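Local coordinates for transmembrane protein (Bartonella henselae, PDB 3PAM), which probably binds oligopeptides outside the membrane as part of an ABC-type transport system, at residues A[14-19]-A[127-132]; A[20-25]-A[110-115]; A[134-139]-A[166-171]; A[173-178]-A[206-211]. All coordinates share one frame; numbering follows the deposited sequence.

Interaction 1 of 4, residues A[14-19]-A[127-132]; sequences RTLFKD and LPFQFE
An aromatic cluster closes the space between the loop that leads into helix 20-29 and the start of strand 130-135, an inner strand of the mixed sheet. Phe17 drives its edge into the face of Phe131 in a T-shaped stack, the centroids 5.0 Å apart and the planes at 79°. The touching atom is Phe17 CZ, which stands over the centre of the Phe131 ring and comes within 3.6 Å of Phe131 CG. With CG wedged between its backbone N and carbonyl carbon (chi1 67°), Phe131 turns its flat side to the incoming edge. Phe129 lies beside this pair: its rim atom CE1 is 3.8 Å from Phe17 CE1, and one of its faces is taken by Leu16. There Leu16 CD2 makes a CH-pi contact, 3.9 Å from the ring centroid. The other methyl, Leu16 CD1, reaches the strand backbone, 3.4 Å from Gln130 O. Phe129 is also the centre of an inverse gamma turn just before the strand. The side chains that carry the contact are apolar, and the polar atom they approach is the backbone Gln130 O. Around it, Phe10 adds a further edge-to-face partner to Phe17 and the Phe114 ring meets Phe129; Leu26 of helix 20-29 touches all three phenylalanines, while Met179 of strand 179-184 packs on Phe17 and Phe131.

Interaction 2 of 4, residues A[20-25]-A[110-115]; sequences KRVRQA and QEAGFT. With EOH (ethanol), chain G.
Arg21 and Val22, in the first turn of helix 20-29, meet the C-terminal end of helix 99-111 with two quite different side chains. The Arg21 chain is bent at both chi2 (110°) and chi3 (109°), which folds its guanidinium over the backbone where the other helix ends. One face of that group lies on Ala112 CA, 4.0 Å from Arg21 NH1, and on the carbonyl carbon of Glu111. Arg21 NH2 is 3.1 Å from Glu111 O, but the angle is too poor for a hydrogen bond, and the carboxylate of Glu111 stays beyond salt-bridge range, OE1 being 4.4 Å from Arg21 NE. The firm charged partner of Arg21 is Asp19, which salt-bridges NH1. An ethanol, probably from the crystallisation liquor, sits at the guanidinium edge, and the ethanol O donates to Glu111 O at 3.1 Å. Val22 supplies the apolar half. With CG1 anti to the backbone N (chi1 173°), CG2 is the branch that faces the other segment: it lies 3.9 Å from Ala112 CB and 3.4 Å from Phe114 CE1, the valine crossing the phenylalanine at about a right angle. Gly113, with positive phi, ends helix 99-111 in a Schellman motif and lets the chain turn so that Phe114 points back at Val22. Leu108 of the same helix extends the packing to Arg21, Gln24 and Ala25, and Phe114 continues onto Pro124 and onto Leu121 of strand 120-122.

Interaction 3 of 4, residues A[134-139]-A[166-171]; sequences MTQSLE and SQYQNR
Met134 O, at the end of strand 130-135, accepts a hydrogen bond from a water 2.9 Å away. The same water is modelled 2.4 Å from Tyr168 OH of helix 165-174, too short to be taken at face value, so the bridge it suggests between strand and helix is doubtful. The tyrosine ring is the centre of the contact. Over the middle of one face sits Gln136 CB, a CH-pi contact 3.9 Å from the centroid and only 9° off the ring normal. Gln136 holds CG between its backbone N and carbonyl carbon (chi1 45°); where its amide end lies against the ring is doubtful. Selenomethionine Met134 approaches obliquely: CG is 3.6 Å from Tyr168 CD1, and SE is 4.9 Å from the centroid, a Met-aromatic contact. Its SE also packs against Arg171 CB at 3.8 Å. The arginine's polar end is engaged by Glu132, in a salt bridge, and by Asn176 O. Val163 and Ile180 touch both Met134 and Tyr168. Ring and selenium thus meet probably largely through dispersion, while a water probably serves the hydroxyl of the buried tyrosine.

Interaction 4 of 4, residues A[173-178]-A[206-211]; sequences GMFNYD and KGSFNF. With EOH (ethanol), chain C.
The Phe175 ring is met at its edge by Ser208 O, 3.7 Å from Phe175 CZ, with Asn210 O coming in obliquely; Arg13 adds a cation-pi contact. The Tyr177 ring carries Phe175 O over one face, offset toward the rim, and at the edge its OH donates to Phe211 O. That bond, 2.9 Å from Tyr177 OH to Phe211 O, lies in the carbonyl plane on a lone pair. The hydroxyl also stands in the plane of the Phe211 ring at its edge, while Phe209 O, of the same loop as Phe211, lies over one face, offset toward the rim. Tyr177 CG sits between the backbone N and carbonyl carbon (chi1 50°), a torsion that directs the phenol toward the 206-211 loop. At the far end, Lys206 bends at chi2 and chi4 to bring NZ back 3.3 Å from Met174 O, above the carbonyl plane rather than on a lone pair. Its CD passes 3.8 Å from the selenium of selenomethionine Met174. Phe211 O and Asn210 O also accept from Arg13, and an ethanol, probably from the crystallisation liquor, donates from its O to Asn210 OD1 at 2.7 Å. Helix 165-174 closes here in a Schellman motif, with Phe175 at positive phi, and the facing loop is shaped by an ST turn, Ser208 OG accepting from Asn210 N, overlapping an inverse gamma turn centred on Asn210.

Overall arrangement
Interactions 1 and 2 adjoin: interaction 1 uses the loop leading into helix 20-29 and interaction 2 its first turn, and Arg23 binds Phe17 O. Interactions 3 and 4 share helix 165-174. Strand 130-135 joins interaction 1 to interaction 3, and Asp178 OD2 of interaction 4 binds Glu132 N. Interactions 2 and 3 do not touch, their nearest atoms about 15 Å apart. All four are partly buried. Interaction 1, built on three buried phenylalanines, is almost wholly aromatic and aliphatic; interaction 2 divides between an apolar patch and a charged rim; interaction 3 adds a water; and interaction 4, between a helix end and a loop with an exposed lysine, relies most on backbone oxygens.

Interaction 1 of 4, residues A[14-19]-A[127-132]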
loop_
_atom_site.group_PDB
_atom_site.type_symbol
_atom_site.label_atom_id
_atom_site.label_comp_id
_atom_site.label_asym_id
_atom_site.label_seq_id
_atom_site.Cartn_x
_atom_site.Cartn_y
_atom_site.Cartn_z
ATOM N N ARG A 14 5.472 12.638 -2.556
ATOM C CA ARG A 14 6.920 12.836 -2.412
ATOM C C ARG A 14 7.682 11.992 -3.432
ATOM O O ARG A 14 7.313 10.853 -3.698
ATOM C CB ARG A 14 7.365 12.492 -0.994
ATOM C CG ARG A 14 6.466 13.069 0.111
ATOM C CD ARG A 14 7.077 14.237 0.851
ATOM N NE ARG A 14 6.045 15.060 1.498
ATOM C CZ ARG A 14 6.153 15.591 2.718
ATOM N NH1 ARG A 14 7.238 15.385 3.449
ATOM N NH2 ARG A 14 5.170 16.305 3.228
ATOM N N THR A 15 8.753 12.562 -3.979
ATOM C CA THR A 15 9.477 11.948 -5.093
ATOM C C THR A 15 9.992 10.532 -4.859
ATOM O O THR A 15 9.917 9.707 -5.746
ATOM C CB THR A 15 10.613 12.843 -5.620
ATOM O OG1 THR A 15 11.453 13.260 -4.536
ATOM C CG2 THR A 15 10.024 14.057 -6.335
ATOM N N LEU A 16 10.492 10.244 -3.669
ATOM C CA LEU A 16 10.932 8.891 -3.336
ATOM C C LEU A 16 9.902 7.770 -3.535
ATOM O O LEU A 16 10.285 6.591 -3.719
ATOM C CB LEU A 16 11.437 8.858 -1.902
ATOM C CG LEU A 16 12.808 9.459 -1.644
ATOM C CD1 LEU A 16 12.973 9.567 -0.144
ATOM C CD2 LEU A 16 13.879 8.585 -2.248
ATOM N N PHE A 17 8.616 8.113 -3.466
ATOM C CA PHE A 17 7.550 7.127 -3.610
ATOM C C PHE A 17 6.658 7.341 -4.823
ATOM O O PHE A 17 5.548 6.820 -4.858
ATOM C CB PHE A 17 6.654 7.075 -2.362
ATOM C CG PHE A 17 7.394 6.932 -1.054
ATOM C CD1 PHE A 17 8.326 5.909 -0.859
ATOM C CD2 PHE A 17 7.111 7.783 0.008
ATOM C CE1 PHE A 17 8.990 5.760 0.381
ATOM C CE2 PHE A 17 7.774 7.637 1.245
ATOM C CZ PHE A 17 8.710 6.626 1.425
ATOM N N LYS A 18 7.119 8.086 -5.824
ATOM C CA LYS A 18 6.340 8.242 -7.063
ATOM C C LYS A 18 6.193 6.967 -7.897
ATOM O O LYS A 18 5.205 6.817 -8.611
ATOM C CB LYS A 18 6.915 9.348 -7.949
ATOM N N ASP A 19 7.158 6.050 -7.789
ATOM C CA ASP A 19 7.292 4.912 -8.722
ATOM C C ASP A 19 6.750 3.638 -8.106
ATOM O O ASP A 19 7.155 3.237 -7.014
ATOM C CB ASP A 19 8.764 4.731 -9.116
ATOM C CG ASP A 19 8.953 3.882 -10.369
ATOM O OD1 ASP A 19 8.747 2.658 -10.294
ATOM O OD2 ASP A 19 9.363 4.431 -11.417
ATOM N N LEU A 127 19.873 11.648 -4.848
ATOM C CA LEU A 127 19.434 11.878 -3.464
ATOM C C LEU A 127 19.393 10.537 -2.709
ATOM O O LEU A 127 19.075 9.507 -3.301
ATOM C CB LEU A 127 18.080 12.595 -3.419
ATOM N N PRO A 128 19.759 10.531 -1.411
ATOM C CA PRO A 128 19.681 9.251 -0.690
ATOM C C PRO A 128 18.263 8.886 -0.290
ATOM O O PRO A 128 17.445 9.767 -0.025
ATOM C CB PRO A 128 20.550 9.469 0.559
ATOM C CG PRO A 128 21.361 10.692 0.280
ATOM C CD PRO A 128 20.488 11.551 -0.633
ATOM N N PHE A 129 17.980 7.588 -0.302
ATOM C CA PHE A 129 16.705 7.067 0.100
ATOM C C PHE A 129 16.649 7.112 1.626
ATOM O O PHE A 129 17.077 6.172 2.317
ATOM C CB PHE A 129 16.514 5.639 -0.435
ATOM C CG PHE A 129 15.074 5.273 -0.704
ATOM C CD1 PHE A 129 14.033 5.783 0.089
ATOM C CD2 PHE A 129 14.753 4.398 -1.717
ATOM C CE1 PHE A 129 12.709 5.446 -0.153
ATOM C CE2 PHE A 129 13.414 4.053 -1.968
ATOM C CZ PHE A 129 12.392 4.586 -1.176
ATOM N N GLN A 130 16.158 8.244 2.127
ATOM C CA GLN A 130 15.930 8.471 3.535
ATOM C C GLN A 130 14.582 9.190 3.712
ATOM O O GLN A 130 14.254 10.127 2.978
ATOM C CB GLN A 130 17.091 9.256 4.158
ATOM C CG GLN A 130 17.181 10.757 3.823
ATOM C CD GLN A 130 18.481 11.424 4.324
ATOM O OE1 GLN A 130 18.755 12.592 4.012
ATOM N NE2 GLN A 130 19.290 10.681 5.077
ATOM N N PHE A 131 13.788 8.710 4.664
ATOM C CA PHE A 131 12.464 9.242 4.879
ATOM C C PHE A 131 12.019 9.024 6.312
ATOM O O PHE A 131 12.644 8.264 7.047
ATOM C CB PHE A 131 11.453 8.662 3.878
ATOM C CG PHE A 131 11.188 7.190 4.044
ATOM C CD1 PHE A 131 10.132 6.745 4.856
ATOM C CD2 PHE A 131 11.953 6.242 3.350
ATOM C CE1 PHE A 131 9.862 5.385 4.993
ATOM C CE2 PHE A 131 11.695 4.903 3.480
ATOM C CZ PHE A 131 10.638 4.467 4.311
ATOM N N GLU A 132 10.934 9.689 6.690
ATOM C CA GLU A 132 10.413 9.656 8.042
ATOM C C GLU A 132 9.092 8.888 8.091
ATOM O O GLU A 132 8.240 9.040 7.206
ATOM C CB GLU A 132 10.198 11.091 8.517
ATOM C CG GLU A 132 9.879 11.264 9.964
ATOM C CD GLU A 132 9.152 12.575 10.227
ATOM O OE1 GLU A 132 8.051 12.779 9.659
ATOM O OE2 GLU A 132 9.674 13.399 10.998
#

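Interaction 2 of 4, residues A[20-25]-A[110-115]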
loop_
_atom_site.group_PDB
_atom_site.type_symbol
_atom_site.label_atom_id
_atom_site.label_comp_id
_atom_site.label_asym_id
_atom_site.label_seq_id
_atom_site.Cartn_x
_atom_site.Cartn_y
_atom_site.Cartn_z
ATOM N N LYS A 20 5.841 2.996 -8.831
ATOM C CA LYS A 20 5.101 1.836 -8.338
ATOM C C LYS A 20 5.997 0.645 -8.002
ATOM O O LYS A 20 5.670 -0.131 -7.113
ATOM C CB LYS A 20 4.037 1.412 -9.364
ATOM N N ARG A 21 7.116 0.502 -8.711
ATOM C CA ARG A 21 8.078 -0.568 -8.431
ATOM C C ARG A 21 8.781 -0.376 -7.110
ATOM O O ARG A 21 9.083 -1.348 -6.424
ATOM C CB ARG A 21 9.140 -0.679 -9.522
ATOM C CG ARG A 21 8.623 -1.071 -10.887
ATOM C CD ARG A 21 8.737 0.105 -11.802
ATOM N NE ARG A 21 9.777 -0.074 -12.788
ATOM C CZ ARG A 21 10.404 0.910 -13.431
ATOM N NH1 ARG A 21 10.145 2.182 -13.158
ATOM N NH2 ARG A 21 11.314 0.606 -14.348
ATOM N N VAL A 22 9.045 0.880 -6.764
ATOM C CA VAL A 22 9.661 1.246 -5.493
ATOM C C VAL A 22 8.762 0.899 -4.304
ATOM O O VAL A 22 9.191 0.252 -3.332
ATOM C CB VAL A 22 9.940 2.748 -5.430
ATOM C CG1 VAL A 22 10.429 3.144 -4.037
ATOM C CG2 VAL A 22 10.934 3.158 -6.511
ATOM N N ARG A 23 7.521 1.354 -4.375
ATOM C CA ARG A 23 6.527 1.017 -3.344
ATOM C C ARG A 23 6.356 -0.513 -3.320
ATOM O O ARG A 23 6.252 -1.123 -2.259
ATOM C CB ARG A 23 5.211 1.732 -3.624
ATOM C CG ARG A 23 5.364 3.253 -3.742
ATOM C CD ARG A 23 4.014 3.944 -3.726
ATOM N NE ARG A 23 3.130 3.470 -4.789
ATOM C CZ ARG A 23 2.921 4.117 -5.936
ATOM N NH1 ARG A 23 3.523 5.283 -6.171
ATOM N NH2 ARG A 23 2.098 3.604 -6.845
ATOM N N GLN A 24 6.392 -1.135 -4.496
ATOM C CA GLN A 24 6.297 -2.583 -4.554
ATOM C C GLN A 24 7.492 -3.236 -3.832
ATOM O O GLN A 24 7.318 -4.153 -3.030
ATOM C CB GLN A 24 6.212 -3.020 -6.000
ATOM C CG GLN A 24 5.496 -4.317 -6.225
ATOM C CD GLN A 24 5.793 -4.874 -7.614
ATOM O OE1 GLN A 24 6.130 -4.117 -8.523
ATOM N NE2 GLN A 24 5.667 -6.189 -7.782
ATOM N N ALA A 25 8.690 -2.708 -4.074
ATOM C CA ALA A 25 9.907 -3.198 -3.406
ATOM C C ALA A 25 9.848 -3.031 -1.890
ATOM O O ALA A 25 10.164 -3.966 -1.162
ATOM C CB ALA A 25 11.125 -2.499 -3.957
ATOM N N GLN A 110 16.632 -1.651 -8.751
ATOM C CA GLN A 110 17.535 -1.456 -9.873
ATOM C C GLN A 110 16.780 -1.013 -11.138
ATOM O O GLN A 110 17.210 -0.071 -11.818
ATOM C CB GLN A 110 18.412 -2.700 -10.109
ATOM C CG GLN A 110 19.413 -2.974 -8.969
ATOM C CD GLN A 110 20.068 -4.348 -9.048
ATOM O OE1 GLN A 110 20.583 -4.749 -10.081
ATOM N NE2 GLN A 110 20.038 -5.080 -7.944
ATOM N N GLU A 111 15.642 -1.664 -11.411
ATOM C CA GLU A 111 14.789 -1.328 -12.556
ATOM C C GLU A 111 14.348 0.107 -12.517
ATOM O O GLU A 111 14.267 0.777 -13.554
ATOM C CB GLU A 111 13.527 -2.173 -12.571
ATOM C CG GLU A 111 13.736 -3.621 -12.223
ATOM C CD GLU A 111 12.663 -4.518 -12.801
ATOM O OE1 GLU A 111 11.598 -4.003 -13.235
ATOM O OE2 GLU A 111 12.893 -5.745 -12.825
ATOM N N ALA A 112 14.042 0.554 -11.305
ATOM C CA ALA A 112 13.514 1.874 -11.043
ATOM C C ALA A 112 14.599 2.938 -11.003
ATOM O O ALA A 112 14.322 4.102 -10.742
ATOM C CB ALA A 112 12.742 1.856 -9.745
ATOM N N GLY A 113 15.841 2.541 -11.250
ATOM C CA GLY A 113 16.924 3.510 -11.302
ATOM C C GLY A 113 17.741 3.665 -10.046
ATOM O O GLY A 113 18.609 4.549 -9.971
ATOM N N PHE A 114 17.497 2.809 -9.058
ATOM C CA PHE A 114 18.186 2.933 -7.783
ATOM C C PHE A 114 19.524 2.204 -7.738
ATOM O O PHE A 114 19.688 1.121 -8.305
ATOM C CB PHE A 114 17.266 2.549 -6.624
ATOM C CG PHE A 114 16.156 3.522 -6.414
ATOM C CD1 PHE A 114 15.071 3.543 -7.275
ATOM C CD2 PHE A 114 16.213 4.446 -5.377
ATOM C CE1 PHE A 114 14.051 4.453 -7.098
ATOM C CE2 PHE A 114 15.198 5.374 -5.189
ATOM C CZ PHE A 114 14.112 5.386 -6.049
ATOM N N THR A 115 20.483 2.827 -7.064
ATOM C CA THR A 115 21.835 2.329 -6.999
ATOM C C THR A 115 22.331 2.487 -5.586
ATOM O O THR A 115 21.636 3.047 -4.726
ATOM C CB THR A 115 22.791 3.116 -7.939
ATOM O OG1 THR A 115 22.775 4.501 -7.594
ATOM C CG2 THR A 115 22.405 2.948 -9.377
HETATM C C1 EOH G . 12.668 0.556 -16.969
HETATM C C2 EOH G . 12.512 1.465 -18.204
HETATM O O EOH G . 14.057 0.615 -16.600
#

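Interaction 3 of 4, residues A[134-139]-A[166-171]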
loop_
_atom_site.group_PDB
_atom_site.type_symbol
_atom_site.label_atom_id
_atom_site.label_comp_id
_atom_site.label_asym_id
_atom_site.label_seq_id
_atom_site.Cartn_x
_atom_site.Cartn_y
_atom_site.Cartn_z
HETATM N N MSE A 134 5.928 8.611 10.591
HETATM C CA MSE A 134 5.266 9.312 11.682
HETATM C C MSE A 134 4.265 8.374 12.321
HETATM O O MSE A 134 3.347 7.879 11.665
HETATM C CB MSE A 134 4.565 10.580 11.177
HETATM C CG MSE A 134 3.644 11.210 12.187
HETATM SE SE MSE A 134 2.928 12.899 11.543
HETATM C CE MSE A 134 4.277 13.991 12.420
ATOM N N THR A 135 4.460 8.112 13.600
ATOM C CA THR A 135 3.537 7.247 14.318
ATOM C C THR A 135 2.908 8.024 15.442
ATOM O O THR A 135 3.437 9.058 15.865
ATOM C CB THR A 135 4.232 6.008 14.897
ATOM O OG1 THR A 135 5.342 6.421 15.706
ATOM C CG2 THR A 135 4.710 5.088 13.764
ATOM N N GLN A 136 1.782 7.509 15.921
ATOM C CA GLN A 136 1.063 8.130 17.031
ATOM C C GLN A 136 1.186 7.359 18.329
ATOM O O GLN A 136 1.197 7.971 19.396
ATOM C CB GLN A 136 -0.411 8.388 16.682
ATOM C CG GLN A 136 -1.159 7.242 15.994
ATOM C CD GLN A 136 -2.604 7.614 15.674
ATOM O OE1 GLN A 136 -2.934 8.790 15.521
ATOM N NE2 GLN A 136 -3.478 6.613 15.597
ATOM N N SER A 137 1.297 6.029 18.244
ATOM C CA SER A 137 1.263 5.162 19.437
ATOM C C SER A 137 2.473 4.216 19.546
ATOM O O SER A 137 3.092 3.869 18.540
ATOM C CB SER A 137 -0.030 4.356 19.453
ATOM O OG SER A 137 0.080 3.207 18.629
ATOM N N LEU A 138 2.791 3.796 20.769
ATOM C CA LEU A 138 3.906 2.879 21.036
ATOM C C LEU A 138 3.855 1.585 20.236
ATOM O O LEU A 138 4.887 1.028 19.894
ATOM C CB LEU A 138 3.963 2.529 22.521
ATOM C CG LEU A 138 4.843 3.279 23.528
ATOM C CD1 LEU A 138 5.366 4.639 23.039
ATOM C CD2 LEU A 138 4.060 3.409 24.852
ATOM N N GLU A 139 2.652 1.104 19.956
ATOM C CA GLU A 139 2.465 -0.115 19.193
ATOM C C GLU A 139 2.850 0.120 17.732
ATOM O O GLU A 139 3.350 -0.784 17.060
ATOM C CB GLU A 139 1.007 -0.595 19.293
ATOM C CG GLU A 139 0.799 -2.028 18.792
ATOM C CD GLU A 139 -0.664 -2.378 18.526
ATOM O OE1 GLU A 139 -1.222 -1.904 17.501
ATOM O OE2 GLU A 139 -1.243 -3.146 19.329
ATOM N N SER A 166 -2.285 16.434 18.474
ATOM C CA SER A 166 -2.463 17.700 17.737
ATOM C C SER A 166 -1.566 17.701 16.489
ATOM O O SER A 166 -2.053 17.836 15.374
ATOM C CB SER A 166 -2.129 18.910 18.609
ATOM O OG SER A 166 -2.055 18.540 19.969
ATOM N N GLN A 167 -0.262 17.531 16.689
ATOM C CA GLN A 167 0.664 17.443 15.568
ATOM C C GLN A 167 0.268 16.334 14.589
ATOM O O GLN A 167 0.165 16.586 13.393
ATOM C CB GLN A 167 2.106 17.240 16.039
ATOM C CG GLN A 167 3.123 17.456 14.924
ATOM C CD GLN A 167 4.528 17.072 15.323
ATOM O OE1 GLN A 167 4.784 16.744 16.481
ATOM N NE2 GLN A 167 5.456 17.117 14.364
ATOM N N TYR A 168 0.016 15.129 15.100
ATOM C CA TYR A 168 -0.286 14.007 14.231
ATOM C C TYR A 168 -1.494 14.309 13.341
ATOM O O TYR A 168 -1.463 14.049 12.131
ATOM C CB TYR A 168 -0.484 12.713 15.031
ATOM C CG TYR A 168 -0.658 11.475 14.171
ATOM C CD1 TYR A 168 0.450 10.744 13.712
ATOM C CD2 TYR A 168 -1.921 11.025 13.830
ATOM C CE1 TYR A 168 0.282 9.606 12.917
ATOM C CE2 TYR A 168 -2.098 9.900 13.055
ATOM C CZ TYR A 168 -1.000 9.198 12.604
ATOM O OH TYR A 168 -1.220 8.092 11.834
ATOM N N GLN A 169 -2.554 14.849 13.939
ATOM C CA GLN A 169 -3.757 15.189 13.186
ATOM C C GLN A 169 -3.546 16.381 12.256
ATOM O O GLN A 169 -4.117 16.436 11.176
ATOM C CB GLN A 169 -4.936 15.439 14.135
ATOM C CG GLN A 169 -5.584 14.147 14.640
ATOM C CD GLN A 169 -6.372 13.434 13.551
ATOM O OE1 GLN A 169 -5.922 12.434 12.996
ATOM N NE2 GLN A 169 -7.552 13.962 13.232
ATOM N N ASN A 170 -2.732 17.336 12.679
ATOM C CA ASN A 170 -2.418 18.497 11.844
ATOM C C ASN A 170 -1.713 18.040 10.572
ATOM O O ASN A 170 -2.008 18.495 9.464
ATOM C CB ASN A 170 -1.519 19.474 12.617
ATOM C CG ASN A 170 -1.251 20.771 11.858
ATOM O OD1 ASN A 170 -0.100 21.090 11.549
ATOM N ND2 ASN A 170 -2.310 21.537 11.576
ATOM N N ARG A 171 -0.795 17.108 10.755
ATOM C CA ARG A 171 0.049 16.653 9.688
ATOM C C ARG A 171 -0.677 15.699 8.748
ATOM O O ARG A 171 -0.461 15.756 7.541
ATOM C CB ARG A 171 1.381 16.126 10.243
ATOM C CG ARG A 171 2.234 17.289 10.794
ATOM C CD ARG A 171 3.586 16.875 11.337
ATOM N NE ARG A 171 4.355 16.062 10.395
ATOM C CZ ARG A 171 5.647 15.779 10.530
ATOM N NH1 ARG A 171 6.324 16.250 11.567
ATOM N NH2 ARG A 171 6.261 15.028 9.629
HETATM O O HOH W 1 0.698 6.615 11.860
#

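Interaction 4 of 4, residues A[173-178]-A[206-211]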
loop_
_atom_site.group_PDB
_atom_site.type_symbol
_atom_site.label_atom_id
_atom_site.label_comp_id
_atom_site.label_asym_id
_atom_site.label_seq_id
_atom_site.Cartn_x
_atom_site.Cartn_y
_atom_site.Cartn_z
ATOM N N GLY A 173 -3.771 16.098 8.072
ATOM C CA GLY A 173 -4.603 17.055 7.366
ATOM C C GLY A 173 -3.849 17.770 6.271
ATOM O O GLY A 173 -4.412 18.045 5.217
HETATM N N MSE A 174 -2.566 18.038 6.509
HETATM C CA MSE A 174 -1.729 18.752 5.549
HETATM C C MSE A 174 -0.978 17.818 4.597
HETATM O O MSE A 174 -0.278 18.282 3.676
HETATM C CB MSE A 174 -0.743 19.656 6.290
HETATM C CG MSE A 174 -1.383 20.749 7.150
HETATM SE SE MSE A 174 -2.501 21.967 6.095
HETATM C CE MSE A 174 -2.667 23.457 7.377
ATOM N N PHE A 175 -1.139 16.509 4.797
ATOM C CA PHE A 175 -0.313 15.500 4.109
ATOM C C PHE A 175 1.204 15.667 4.384
ATOM O O PHE A 175 2.064 15.351 3.544
ATOM C CB PHE A 175 -0.637 15.480 2.609
ATOM C CG PHE A 175 -2.080 15.228 2.320
ATOM C CD1 PHE A 175 -2.734 14.148 2.915
ATOM C CD2 PHE A 175 -2.791 16.062 1.480
ATOM C CE1 PHE A 175 -4.054 13.899 2.672
ATOM C CE2 PHE A 175 -4.146 15.834 1.231
ATOM C CZ PHE A 175 -4.783 14.758 1.836
ATOM N N ASN A 176 1.518 16.200 5.564
ATOM C CA ASN A 176 2.892 16.473 5.947
ATOM C C ASN A 176 3.598 15.252 6.566
ATOM O O ASN A 176 3.843 15.197 7.766
ATOM C CB ASN A 176 2.939 17.680 6.879
ATOM C CG ASN A 176 4.344 18.196 7.084
ATOM O OD1 ASN A 176 5.223 17.986 6.237
ATOM N ND2 ASN A 176 4.576 18.856 8.217
ATOM N N TYR A 177 3.910 14.271 5.727
ATOM C CA TYR A 177 4.521 13.043 6.189
ATOM C C TYR A 177 5.058 12.317 4.982
ATOM O O TYR A 177 4.542 12.481 3.881
ATOM C CB TYR A 177 3.495 12.145 6.925
ATOM C CG TYR A 177 2.198 11.923 6.179
ATOM C CD1 TYR A 177 2.063 10.892 5.242
ATOM C CD2 TYR A 177 1.091 12.733 6.426
ATOM C CE1 TYR A 177 0.857 10.694 4.553
ATOM C CE2 TYR A 177 -0.107 12.545 5.754
ATOM C CZ TYR A 177 -0.215 11.537 4.809
ATOM O OH TYR A 177 -1.398 11.368 4.131
ATOM N N ASP A 178 6.086 11.505 5.178
ATOM C CA ASP A 178 6.535 10.616 4.125
ATOM C C ASP A 178 5.664 9.358 4.125
ATOM O O ASP A 178 5.247 8.856 3.065
ATOM C CB ASP A 178 8.005 10.251 4.354
ATOM C CG ASP A 178 8.949 11.451 4.231
ATOM O OD1 ASP A 178 8.726 12.317 3.360
ATOM O OD2 ASP A 178 9.943 11.515 4.979
ATOM N N LYS A 206 -6.641 19.119 1.207
ATOM C CA LYS A 206 -6.297 18.934 2.600
ATOM C C LYS A 206 -7.467 18.490 3.464
ATOM O O LYS A 206 -8.559 19.065 3.415
ATOM C CB LYS A 206 -5.668 20.214 3.150
ATOM C CG LYS A 206 -4.154 20.191 3.008
ATOM C CD LYS A 206 -3.589 21.510 2.500
ATOM C CE LYS A 206 -2.154 21.325 2.021
ATOM N NZ LYS A 206 -1.898 19.966 1.396
ATOM N N GLY A 207 -7.235 17.439 4.234
ATOM C CA GLY A 207 -8.247 16.931 5.129
ATOM C C GLY A 207 -9.077 15.852 4.499
ATOM O O GLY A 207 -10.002 15.351 5.127
ATOM N N SER A 208 -8.765 15.505 3.251
ATOM C CA SER A 208 -9.365 14.333 2.638
ATOM C C SER A 208 -8.627 13.059 3.102
ATOM O O SER A 208 -7.550 13.126 3.709
ATOM C CB SER A 208 -9.364 14.464 1.118
ATOM O OG SER A 208 -8.470 13.545 0.524
ATOM N N PHE A 209 -9.212 11.904 2.815
ATOM C CA PHE A 209 -8.645 10.661 3.256
ATOM C C PHE A 209 -7.854 9.961 2.166
ATOM O O PHE A 209 -7.626 8.744 2.252
ATOM C CB PHE A 209 -9.724 9.730 3.795
ATOM C CG PHE A 209 -10.379 10.222 5.064
ATOM C CD1 PHE A 209 -9.763 11.193 5.864
ATOM C CD2 PHE A 209 -11.591 9.700 5.469
ATOM C CE1 PHE A 209 -10.359 11.641 7.034
ATOM C CE2 PHE A 209 -12.201 10.143 6.650
ATOM C CZ PHE A 209 -11.587 11.113 7.426
ATOM N N ASN A 210 -7.435 10.711 1.148
ATOM C CA ASN A 210 -6.521 10.157 0.182
ATOM C C ASN A 210 -5.109 10.343 0.711
ATOM O O ASN A 210 -4.379 11.219 0.258
ATOM C CB ASN A 210 -6.696 10.769 -1.210
ATOM C CG ASN A 210 -5.867 10.039 -2.280
ATOM O OD1 ASN A 210 -4.950 9.275 -1.965
ATOM N ND2 ASN A 210 -6.201 10.275 -3.540
ATOM N N PHE A 211 -4.760 9.532 1.709
ATOM C CA PHE A 211 -3.477 9.633 2.393
ATOM C C PHE A 211 -2.319 9.341 1.466
ATOM O O PHE A 211 -1.256 9.929 1.616
ATOM C CB PHE A 211 -3.442 8.700 3.600
ATOM C CG PHE A 211 -4.560 8.955 4.599
ATOM C CD1 PHE A 211 -4.668 10.189 5.239
ATOM C CD2 PHE A 211 -5.500 7.973 4.880
ATOM C CE1 PHE A 211 -5.698 10.441 6.159
ATOM C CE2 PHE A 211 -6.517 8.211 5.781
ATOM C CZ PHE A 211 -6.617 9.459 6.434
HETATM C C1 EOH C . -5.360 6.548 0.527
HETATM C C2 EOH C . -6.711 5.812 0.611
HETATM O O EOH C . -4.898 6.788 -0.793
#